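Local coordinates for devB protein (Vibrio cholerae O1 biovar eltor str. N16961, PDB 1Y89) that probably hydrolyses 6-phosphogluconolactone to 6-phosphogluconate in the pentose phosphate pathway, at residues Asn61-Trp66 against Asn98-Leu103; Met43-Leu48 against Asn85-Ser90; Arg114-Met119 against Ala158-Val163. All blocks are in the same frame, centred on the assembly; numbering follows the deposited sequence.

Interaction 1 (Asn61-Trp66 against Asn98-Leu103)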
loop_
_atom_site.group_PDB
_atom_site.type_symbol
_atom_site.label_atom_id
_atom_site.label_comp_id
_atom_site.label_asym_id
_atom_site.label_seq_id
_atom_site.Cartn_x
_atom_site.Cartn_y
_atom_site.Cartn_z
ATOM N N ASN A 61 -2.522 -3.381 24.497
ATOM C CA ASN A 61 -2.910 -2.197 23.709
ATOM C C ASN A 61 -3.920 -2.457 22.575
ATOM O O ASN A 61 -4.492 -1.524 21.994
ATOM C CB ASN A 61 -1.657 -1.526 23.127
ATOM C CG ASN A 61 -0.772 -0.966 24.190
ATOM O OD1 ASN A 61 -1.265 -0.543 25.248
ATOM N ND2 ASN A 61 0.546 -0.937 23.932
ATOM N N LEU A 62 -4.163 -3.730 22.271
ATOM C CA LEU A 62 -5.086 -4.083 21.171
ATOM C C LEU A 62 -6.446 -4.469 21.719
ATOM O O LEU A 62 -6.535 -5.133 22.733
ATOM C CB LEU A 62 -4.515 -5.244 20.319
ATOM C CG LEU A 62 -3.138 -5.085 19.669
ATOM C CD1 LEU A 62 -2.818 -6.244 18.731
ATOM C CD2 LEU A 62 -3.032 -3.768 18.919
ATOM N N HIS A 63 -7.511 -4.019 21.055
ATOM C CA HIS A 63 -8.869 -4.403 21.403
ATOM C C HIS A 63 -9.501 -5.064 20.204
ATOM O O HIS A 63 -9.496 -4.493 19.110
ATOM C CB HIS A 63 -9.685 -3.158 21.827
ATOM C CG HIS A 63 -9.237 -2.601 23.142
ATOM N ND1 HIS A 63 -9.936 -2.798 24.311
ATOM C CD2 HIS A 63 -8.094 -1.951 23.487
ATOM C CE1 HIS A 63 -9.283 -2.225 25.313
ATOM N NE2 HIS A 63 -8.157 -1.713 24.839
ATOM N N PHE A 64 -10.010 -6.272 20.388
ATOM C CA PHE A 64 -10.613 -6.996 19.278
ATOM C C PHE A 64 -12.111 -7.003 19.385
ATOM O O PHE A 64 -12.672 -7.300 20.458
ATOM C CB PHE A 64 -10.102 -8.451 19.190
ATOM C CG PHE A 64 -8.679 -8.545 18.755
ATOM C CD1 PHE A 64 -8.260 -7.972 17.558
ATOM C CD2 PHE A 64 -7.753 -9.195 19.534
ATOM C CE1 PHE A 64 -6.909 -8.061 17.142
ATOM C CE2 PHE A 64 -6.406 -9.283 19.131
ATOM C CZ PHE A 64 -5.991 -8.710 17.933
ATOM N N TRP A 65 -12.727 -6.685 18.244
ATOM C CA TRP A 65 -14.174 -6.705 18.087
ATOM C C TRP A 65 -14.416 -7.539 16.831
ATOM O O TRP A 65 -13.449 -7.911 16.166
ATOM C CB TRP A 65 -14.724 -5.295 17.877
ATOM C CG TRP A 65 -14.365 -4.319 18.965
ATOM C CD1 TRP A 65 -13.143 -3.694 19.142
ATOM C CD2 TRP A 65 -15.223 -3.821 19.981
ATOM N NE1 TRP A 65 -13.198 -2.854 20.238
ATOM C CE2 TRP A 65 -14.470 -2.890 20.749
ATOM C CE3 TRP A 65 -16.567 -4.047 20.313
ATOM C CZ2 TRP A 65 -15.002 -2.220 21.837
ATOM C CZ3 TRP A 65 -17.103 -3.369 21.403
ATOM C CH2 TRP A 65 -16.313 -2.462 22.155
ATOM N N TRP A 66 -15.680 -7.847 16.551
ATOM C CA TRP A 66 -16.088 -8.609 15.373
ATOM C C TRP A 66 -16.938 -7.797 14.425
ATOM O O TRP A 66 -17.876 -7.106 14.879
ATOM C CB TRP A 66 -16.781 -9.927 15.788
ATOM C CG TRP A 66 -15.709 -10.946 16.073
ATOM C CD1 TRP A 66 -15.231 -11.910 15.220
ATOM C CD2 TRP A 66 -14.914 -11.023 17.255
ATOM N NE1 TRP A 66 -14.198 -12.581 15.813
ATOM C CE2 TRP A 66 -13.971 -12.048 17.058
ATOM C CE3 TRP A 66 -14.898 -10.299 18.471
ATOM C CZ2 TRP A 66 -13.033 -12.415 18.050
ATOM C CZ3 TRP A 66 -13.959 -10.652 19.451
ATOM C CH2 TRP A 66 -13.028 -11.681 19.225
ATOM N N ASN A 98 -10.023 -6.901 26.844
ATOM C CA ASN A 98 -9.645 -6.353 25.536
ATOM C C ASN A 98 -10.285 -7.152 24.395
ATOM O O ASN A 98 -10.111 -6.834 23.205
ATOM C CB ASN A 98 -8.105 -6.401 25.368
ATOM C CG ASN A 98 -7.397 -5.321 26.157
ATOM O OD1 ASN A 98 -7.886 -4.892 27.192
ATOM N ND2 ASN A 98 -6.245 -4.871 25.664
ATOM N N ILE A 99 -10.978 -8.225 24.752
ATOM C CA ILE A 99 -11.637 -9.051 23.740
ATOM C C ILE A 99 -13.151 -8.841 23.867
ATOM O O ILE A 99 -13.748 -9.215 24.860
ATOM C CB ILE A 99 -11.245 -10.554 23.897
ATOM C CG1 ILE A 99 -9.723 -10.717 23.865
ATOM C CG2 ILE A 99 -11.906 -11.409 22.807
ATOM C CD1 ILE A 99 -9.239 -12.111 24.308
ATOM N N HIS A 100 -13.762 -8.212 22.876
ATOM C CA HIS A 100 -15.132 -7.734 23.028
ATOM C C HIS A 100 -16.015 -8.589 22.126
ATOM O O HIS A 100 -16.439 -8.154 21.040
ATOM C CB HIS A 100 -15.210 -6.263 22.605
ATOM C CG HIS A 100 -14.249 -5.365 23.335
ATOM N ND1 HIS A 100 -14.617 -4.620 24.430
ATOM C CD2 HIS A 100 -12.945 -5.076 23.107
ATOM C CE1 HIS A 100 -13.574 -3.931 24.872
ATOM N NE2 HIS A 100 -12.553 -4.161 24.060
ATOM N N ARG A 101 -16.276 -9.828 22.525
ATOM C CA ARG A 101 -17.010 -10.665 21.583
ATOM C C ARG A 101 -18.471 -10.284 21.477
ATOM O O ARG A 101 -19.056 -9.690 22.404
ATOM C CB ARG A 101 -16.839 -12.147 21.860
ATOM C CG ARG A 101 -17.574 -12.646 23.065
ATOM C CD ARG A 101 -17.547 -14.162 23.152
ATOM N NE ARG A 101 -18.235 -14.536 24.377
ATOM C CZ ARG A 101 -19.468 -15.003 24.449
ATOM N NH1 ARG A 101 -20.168 -15.231 23.351
ATOM N NH2 ARG A 101 -19.980 -15.284 25.632
ATOM N N ILE A 102 -19.066 -10.641 20.348
ATOM C CA ILE A 102 -20.514 -10.551 20.235
ATOM C C ILE A 102 -21.083 -11.785 20.936
ATOM O O ILE A 102 -20.602 -12.914 20.699
ATOM C CB ILE A 102 -20.934 -10.482 18.741
ATOM C CG1 ILE A 102 -20.424 -9.155 18.124
ATOM C CG2 ILE A 102 -22.478 -10.632 18.576
ATOM C CD1 ILE A 102 -20.544 -9.045 16.606
ATOM N N LEU A 103 -22.100 -11.589 21.765
ATOM C CA LEU A 103 -22.692 -12.695 22.519
ATOM C C LEU A 103 -23.684 -13.473 21.627
ATOM O O LEU A 103 -24.910 -13.232 21.649
ATOM C CB LEU A 103 -23.379 -12.165 23.794
ATOM C CG LEU A 103 -22.493 -11.265 24.666
ATOM C CD1 LEU A 103 -23.288 -10.826 25.950
ATOM C CD2 LEU A 103 -21.177 -11.948 25.075
HETATM O O HOH W 1 -17.478 -7.221 18.754
#

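Interaction 2 (Met43-Leu48 against Asn85-Ser90)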
loop_
_atom_site.group_PDB
_atom_site.type_symbol
_atom_site.label_atom_id
_atom_site.label_comp_id
_atom_site.label_asym_id
_atom_site.label_seq_id
_atom_site.Cartn_x
_atom_site.Cartn_y
_atom_site.Cartn_z
HETATM N N MSE A 43 -5.676 -18.198 9.117
HETATM C CA MSE A 43 -4.234 -18.160 8.872
HETATM C C MSE A 43 -3.541 -17.073 9.692
HETATM O O MSE A 43 -2.475 -17.305 10.261
HETATM C CB MSE A 43 -3.970 -17.915 7.399
HETATM C CG MSE A 43 -4.360 -19.081 6.534
HETATM SE SE MSE A 43 -3.649 -18.733 4.708
HETATM C CE MSE A 43 -1.697 -18.502 5.159
ATOM N N LEU A 44 -4.144 -15.882 9.739
ATOM C CA LEU A 44 -3.608 -14.791 10.541
ATOM C C LEU A 44 -3.512 -15.161 12.021
ATOM O O LEU A 44 -2.475 -14.958 12.635
ATOM C CB LEU A 44 -4.422 -13.494 10.354
ATOM C CG LEU A 44 -3.992 -12.282 11.196
ATOM C CD1 LEU A 44 -2.514 -11.872 10.898
ATOM C CD2 LEU A 44 -4.952 -11.138 10.914
ATOM N N PHE A 45 -4.569 -15.747 12.588
ATOM C CA PHE A 45 -4.551 -16.141 14.005
ATOM C C PHE A 45 -3.430 -17.127 14.317
ATOM O O PHE A 45 -2.779 -17.026 15.352
ATOM C CB PHE A 45 -5.904 -16.790 14.404
ATOM C CG PHE A 45 -7.109 -15.876 14.177
ATOM C CD1 PHE A 45 -6.992 -14.500 14.329
ATOM C CD2 PHE A 45 -8.355 -16.415 13.851
ATOM C CE1 PHE A 45 -8.096 -13.644 14.122
ATOM C CE2 PHE A 45 -9.461 -15.577 13.643
ATOM C CZ PHE A 45 -9.334 -14.188 13.796
ATOM N N LYS A 46 -3.230 -18.110 13.442
ATOM C CA LYS A 46 -2.143 -19.066 13.643
ATOM C C LYS A 46 -0.795 -18.360 13.638
ATOM O O LYS A 46 0.096 -18.697 14.415
ATOM C CB LYS A 46 -2.202 -20.205 12.598
ATOM C CG LYS A 46 -3.506 -21.068 12.767
ATOM C CD LYS A 46 -3.503 -22.320 11.900
ATOM C CE LYS A 46 -3.781 -21.966 10.456
ATOM N NZ LYS A 46 -3.610 -23.146 9.531
ATOM N N LEU A 47 -0.631 -17.407 12.729
ATOM C CA LEU A 47 0.623 -16.671 12.678
ATOM C C LEU A 47 0.810 -15.792 13.933
ATOM O O LEU A 47 1.906 -15.727 14.523
ATOM C CB LEU A 47 0.712 -15.834 11.389
ATOM C CG LEU A 47 1.978 -14.963 11.239
ATOM C CD1 LEU A 47 3.302 -15.799 11.319
ATOM C CD2 LEU A 47 1.967 -14.148 9.960
ATOM N N LEU A 48 -0.249 -15.091 14.326
ATOM C CA LEU A 48 -0.207 -14.282 15.543
ATOM C C LEU A 48 0.106 -15.060 16.825
ATOM O O LEU A 48 0.679 -14.505 17.787
ATOM C CB LEU A 48 -1.532 -13.504 15.714
ATOM C CG LEU A 48 -1.828 -12.482 14.615
ATOM C CD1 LEU A 48 -3.252 -11.893 14.869
ATOM C CD2 LEU A 48 -0.748 -11.377 14.602
ATOM N N ASN A 85 -10.587 -17.786 19.328
ATOM C CA ASN A 85 -10.141 -18.223 20.626
ATOM C C ASN A 85 -9.326 -19.543 20.587
ATOM O O ASN A 85 -8.296 -19.650 21.250
ATOM C CB ASN A 85 -11.336 -18.361 21.600
ATOM C CG ASN A 85 -10.879 -18.719 23.015
ATOM O OD1 ASN A 85 -10.054 -18.027 23.618
ATOM N ND2 ASN A 85 -11.426 -19.787 23.545
ATOM N N ALA A 86 -9.807 -20.542 19.852
ATOM C CA ALA A 86 -9.086 -21.812 19.729
ATOM C C ALA A 86 -7.706 -21.605 19.109
ATOM O O ALA A 86 -6.705 -22.177 19.598
ATOM C CB ALA A 86 -9.893 -22.805 18.914
ATOM N N LEU A 87 -7.624 -20.745 18.095
ATOM C CA LEU A 87 -6.351 -20.606 17.354
ATOM C C LEU A 87 -5.383 -19.578 17.944
ATOM O O LEU A 87 -4.160 -19.707 17.780
ATOM C CB LEU A 87 -6.584 -20.301 15.867
ATOM C CG LEU A 87 -7.330 -21.388 15.055
ATOM C CD1 LEU A 87 -7.650 -20.814 13.636
ATOM C CD2 LEU A 87 -6.534 -22.690 14.949
ATOM N N LEU A 88 -5.943 -18.547 18.580
ATOM C CA LEU A 88 -5.131 -17.426 19.069
ATOM C C LEU A 88 -5.298 -17.122 20.551
ATOM O O LEU A 88 -4.328 -17.266 21.336
ATOM C CB LEU A 88 -5.387 -16.141 18.249
ATOM C CG LEU A 88 -4.664 -14.864 18.716
ATOM C CD1 LEU A 88 -3.099 -15.096 18.771
ATOM C CD2 LEU A 88 -5.005 -13.676 17.793
ATOM N N PHE A 89 -6.488 -16.655 20.949
ATOM C CA PHE A 89 -6.587 -16.058 22.290
ATOM C C PHE A 89 -6.163 -17.032 23.377
ATOM O O PHE A 89 -5.506 -16.642 24.336
ATOM C CB PHE A 89 -7.997 -15.509 22.606
ATOM C CG PHE A 89 -8.537 -14.606 21.546
ATOM C CD1 PHE A 89 -7.707 -13.702 20.888
ATOM C CD2 PHE A 89 -9.892 -14.649 21.211
ATOM C CE1 PHE A 89 -8.216 -12.856 19.906
ATOM C CE2 PHE A 89 -10.390 -13.826 20.228
ATOM C CZ PHE A 89 -9.546 -12.931 19.568
ATOM N N SER A 90 -6.535 -18.297 23.230
ATOM C CA SER A 90 -6.151 -19.313 24.220
ATOM C C SER A 90 -4.633 -19.615 24.232
ATOM O O SER A 90 -4.160 -20.400 25.060
ATOM C CB SER A 90 -6.924 -20.592 23.946
ATOM O OG SER A 90 -6.463 -21.170 22.746
#

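Interaction 3 (Arg114-Met119 against Ala158-Val163)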
loop_
_atom_site.group_PDB
_atom_site.type_symbol
_atom_site.label_atom_id
_atom_site.label_comp_id
_atom_site.label_asym_id
_atom_site.label_seq_id
_atom_site.Cartn_x
_atom_site.Cartn_y
_atom_site.Cartn_z
ATOM N N ARG A 114 -26.842 -4.140 22.570
ATOM C CA ARG A 114 -25.706 -4.178 23.532
ATOM C C ARG A 114 -24.358 -3.937 22.840
ATOM O O ARG A 114 -23.523 -3.138 23.286
ATOM C CB ARG A 114 -25.660 -5.522 24.268
ATOM C CG ARG A 114 -24.736 -5.522 25.505
ATOM C CD ARG A 114 -24.088 -6.901 25.775
ATOM N NE ARG A 114 -23.348 -7.402 24.609
ATOM C CZ ARG A 114 -22.131 -6.975 24.257
ATOM N NH1 ARG A 114 -21.485 -6.058 25.008
ATOM N NH2 ARG A 114 -21.553 -7.467 23.163
ATOM N N PHE A 115 -24.134 -4.659 21.751
ATOM C CA PHE A 115 -22.912 -4.532 20.951
ATOM C C PHE A 115 -22.731 -3.079 20.490
ATOM O O PHE A 115 -21.660 -2.498 20.669
ATOM C CB PHE A 115 -23.006 -5.562 19.779
ATOM C CG PHE A 115 -22.004 -5.374 18.658
ATOM C CD1 PHE A 115 -20.636 -5.250 18.910
ATOM C CD2 PHE A 115 -22.430 -5.455 17.334
ATOM C CE1 PHE A 115 -19.727 -5.136 17.833
ATOM C CE2 PHE A 115 -21.521 -5.325 16.262
ATOM C CZ PHE A 115 -20.176 -5.171 16.524
ATOM N N ALA A 116 -23.803 -2.474 19.959
ATOM C CA ALA A 116 -23.754 -1.093 19.506
ATOM C C ALA A 116 -23.342 -0.130 20.640
ATOM O O ALA A 116 -22.497 0.756 20.443
ATOM C CB ALA A 116 -25.123 -0.666 18.920
ATOM N N GLN A 117 -23.960 -0.298 21.812
ATOM C CA GLN A 117 -23.725 0.621 22.936
ATOM C C GLN A 117 -22.290 0.417 23.420
ATOM O O GLN A 117 -21.627 1.382 23.773
ATOM C CB GLN A 117 -24.682 0.344 24.101
ATOM C CG GLN A 117 -26.160 0.524 23.793
ATOM C CD GLN A 117 -26.528 1.949 23.337
ATOM O OE1 GLN A 117 -26.401 2.308 22.141
ATOM N NE2 GLN A 117 -27.032 2.744 24.275
ATOM N N ALA A 118 -21.824 -0.846 23.422
ATOM C CA ALA A 118 -20.459 -1.182 23.858
ATOM C C ALA A 118 -19.403 -0.480 22.964
ATOM O O ALA A 118 -18.426 0.121 23.478
ATOM C CB ALA A 118 -20.236 -2.721 23.862
HETATM N N MSE A 119 -19.616 -0.508 21.647
HETATM C CA MSE A 119 -18.695 0.183 20.715
HETATM C C MSE A 119 -18.732 1.696 20.935
HETATM O O MSE A 119 -17.668 2.331 21.036
HETATM C CB MSE A 119 -19.022 -0.133 19.256
HETATM C CG MSE A 119 -18.695 -1.559 18.845
HETATM SE SE MSE A 119 -19.021 -1.663 16.898
HETATM C CE MSE A 119 -21.010 -1.761 16.905
ATOM N N ALA A 158 -28.921 4.019 10.162
ATOM C CA ALA A 158 -28.252 4.925 11.107
ATOM C C ALA A 158 -27.747 4.205 12.383
ATOM O O ALA A 158 -26.956 4.775 13.171
ATOM C CB ALA A 158 -29.166 6.105 11.466
ATOM N N ASN A 159 -28.207 2.971 12.586
ATOM C CA ASN A 159 -27.727 2.149 13.699
ATOM C C ASN A 159 -26.288 1.659 13.463
ATOM O O ASN A 159 -25.784 1.676 12.324
ATOM C CB ASN A 159 -28.640 0.944 13.942
ATOM C CG ASN A 159 -30.049 1.317 14.346
ATOM O OD1 ASN A 159 -31.003 0.604 14.012
ATOM N ND2 ASN A 159 -30.195 2.377 15.106
ATOM N N LEU A 160 -25.637 1.202 14.540
ATOM C CA LEU A 160 -24.266 0.708 14.452
ATOM C C LEU A 160 -24.183 -0.789 14.202
ATOM O O LEU A 160 -23.126 -1.310 13.807
ATOM C CB LEU A 160 -23.452 1.098 15.700
ATOM C CG LEU A 160 -23.506 2.573 16.111
ATOM C CD1 LEU A 160 -22.726 2.787 17.404
ATOM C CD2 LEU A 160 -22.972 3.470 14.980
ATOM N N SER A 161 -25.285 -1.502 14.435
ATOM C CA SER A 161 -25.271 -2.962 14.234
ATOM C C SER A 161 -26.649 -3.345 13.757
ATOM O O SER A 161 -27.590 -2.541 13.836
ATOM C CB SER A 161 -24.996 -3.674 15.548
ATOM O OG SER A 161 -26.033 -3.316 16.471
ATOM N N VAL A 162 -26.770 -4.581 13.288
ATOM C CA VAL A 162 -28.018 -5.044 12.722
ATOM C C VAL A 162 -28.079 -6.553 12.886
ATOM O O VAL A 162 -27.028 -7.219 12.853
ATOM C CB VAL A 162 -28.147 -4.598 11.204
ATOM C CG1 VAL A 162 -27.038 -5.225 10.307
ATOM C CG2 VAL A 162 -29.578 -4.858 10.648
ATOM N N VAL A 163 -29.291 -7.100 13.041
ATOM C CA VAL A 163 -29.466 -8.548 12.942
ATOM C C VAL A 163 -29.704 -8.906 11.481
ATOM O O VAL A 163 -30.545 -8.293 10.832
ATOM C CB VAL A 163 -30.619 -9.085 13.847
ATOM C CG1 VAL A 163 -30.837 -10.635 13.649
ATOM C CG2 VAL A 163 -30.329 -8.750 15.313
#

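Interaction 1 (Asn61-Trp66 against Asn98-Leu103)
The backbone of F64 is bonded to both neighbours of I99: F64 O accepts from H100 N at 2.8 Å, and F64 N donates to N98 O at 2.9 Å. These two bonds bracket I99 and make a single parallel bridge between F64 and I99. A third link joins side chains: H63 ND1 and H100 NE2 lie 3.0 Å apart in a nearly straight hydrogen bond (165°), and either ring could be the donor. The two imidazoles meet rim to rim. The N98 amide stacks, tilted and offset toward the rim, over one face of the H63 ring, and N98 ND2 reaches back to L62 O at 3.0 Å. That donor stands above the carbonyl plane, and the bond is bent. One water ties W66 N to H100 O further along.

Strand 62-70 lies between parallel strand 31-35 and antiparallel strand 172-176 in the mixed sheet of this Rossmann-like family. The 61-66 backbone bonds to strand 31-35, and loop 98-103 runs alongside it in the same direction.

The packing centres on W65. H100 lies flat over its six-membered ring in an offset stack, with centroids 3.9 Å apart and planes at 1°. H100 CB also makes a CH-pi contact with this ring. The H100 CG is anti to its carbonyl carbon (chi1 -55°), which lays the imidazole over the indole while NE2 meets H63. W65 NE1 is hydrogen-bonded to H32 ND1. W66 takes I99 CG2 at its ring edge, at 3.8 Å from CH2, and I102 CD1 lies 4.0 Å from W66 CB.

Interaction 2 (Met43-Leu48 against Asn85-Ser90)
Helices 39-48 and 80-89 pack against each other through F45, L48, L87 and L88. The short axes run 42° apart in direction and approach to 7.9 Å. No hydrogen bond crosses the contact, which is apolar. F45 CB sits between two leucines: it lies 3.9 Å from L87 CB and 3.9 Å from L88 CB. The F45 ring has L87 CD1 at its edge, while L88 CD2 comes to it obliquely. In L88, CG lies anti to the backbone N (chi1 176°), which brings both methyls to L48. L88 CD1 lies 3.8 Å from L48 CB, and L88 CD2 lies 3.8 Å from L48 CD1. At the exposed margin the K46 chain runs alongside L87, with K46 CG 4.1 Å from L87 CD2.

Helix 80-89 has a wider pi-type turn in this part. N85 O accepts from S90 N at 3.0 Å and from S90 OG at 2.8 Å. I57 and W59 also touch L48. Helix 39-48 lies in the beta-alpha-beta crossover from strand 31-35 to its parallel neighbour 62-70, and helix 80-89 follows strand 62-70. The contact thus joins successive connecting helices of a Rossmann-like alpha/beta fold.

Interaction 3 (Arg114-Met119 against Ala158-Val163)
S161 OG is hydrogen-bonded to the backbone O of A112, one turn before A116 on helix 108-122, and it also rests against A116 CB at 3.7 Å. Its chi1 of 60° places OG between the backbone N and the carbonyl carbon, turned to the helix. The bond to A112 links the start of strand 161-165 to helix 108-122. S161 CB meets the F115 ring obliquely, 3.6 Å from CD2.

The rest is van der Waals packing, without hydrogen bonds across the segments. A116 and L160 face each other. A116 CB lies 4.0 Å from L160 CB, and L160 CD1 lies 3.7 Å from A116 O. The side chains of M119, a selenomethionine here, and L160 pass alongside each other, running opposite ways. The M119 chain bends at the last torsion (chi3 -77°), so that the CE methyl sits over the centre of the F115 ring. M119 CE also lies 3.9 Å from L160 CB and 3.8 Å from L160 O. F115, M119 and L160 are thus joined through one methyl group.

Strand 161-165 is an outermost strand of the main sheet within this chain and runs antiparallel to strand 172-176. L160 also touches T129 and P130, and M119 touches P130 and K176. F115 packs on V174 and K176. Helix 108-122 therefore lies against this end of the sheet, with strand 129-130 beside it.

How the interactions relate
Interactions 1 and 2 cross along the chain, because their segments alternate. Interaction 3 opens after both have closed. Interaction 1 lies between the others: its centre is about 14 Å from each, while the centres of interactions 2 and 3 are about 26 Å apart and these two do not touch. F89 of helix 80-89 packs on F64, W66 and I99, which joins interaction 2 to interaction 1. Toward interaction 3, W65 meets M119 and A118, and the backbone O of W66 meets F115. Interactions 1 and 3 reach the same sheet. Strand 62-70 and loop 98-103 thus form a common centre on which helices 80-89 and 108-122 both pack, within the fold of a probable 6-phosphogluconolactonase.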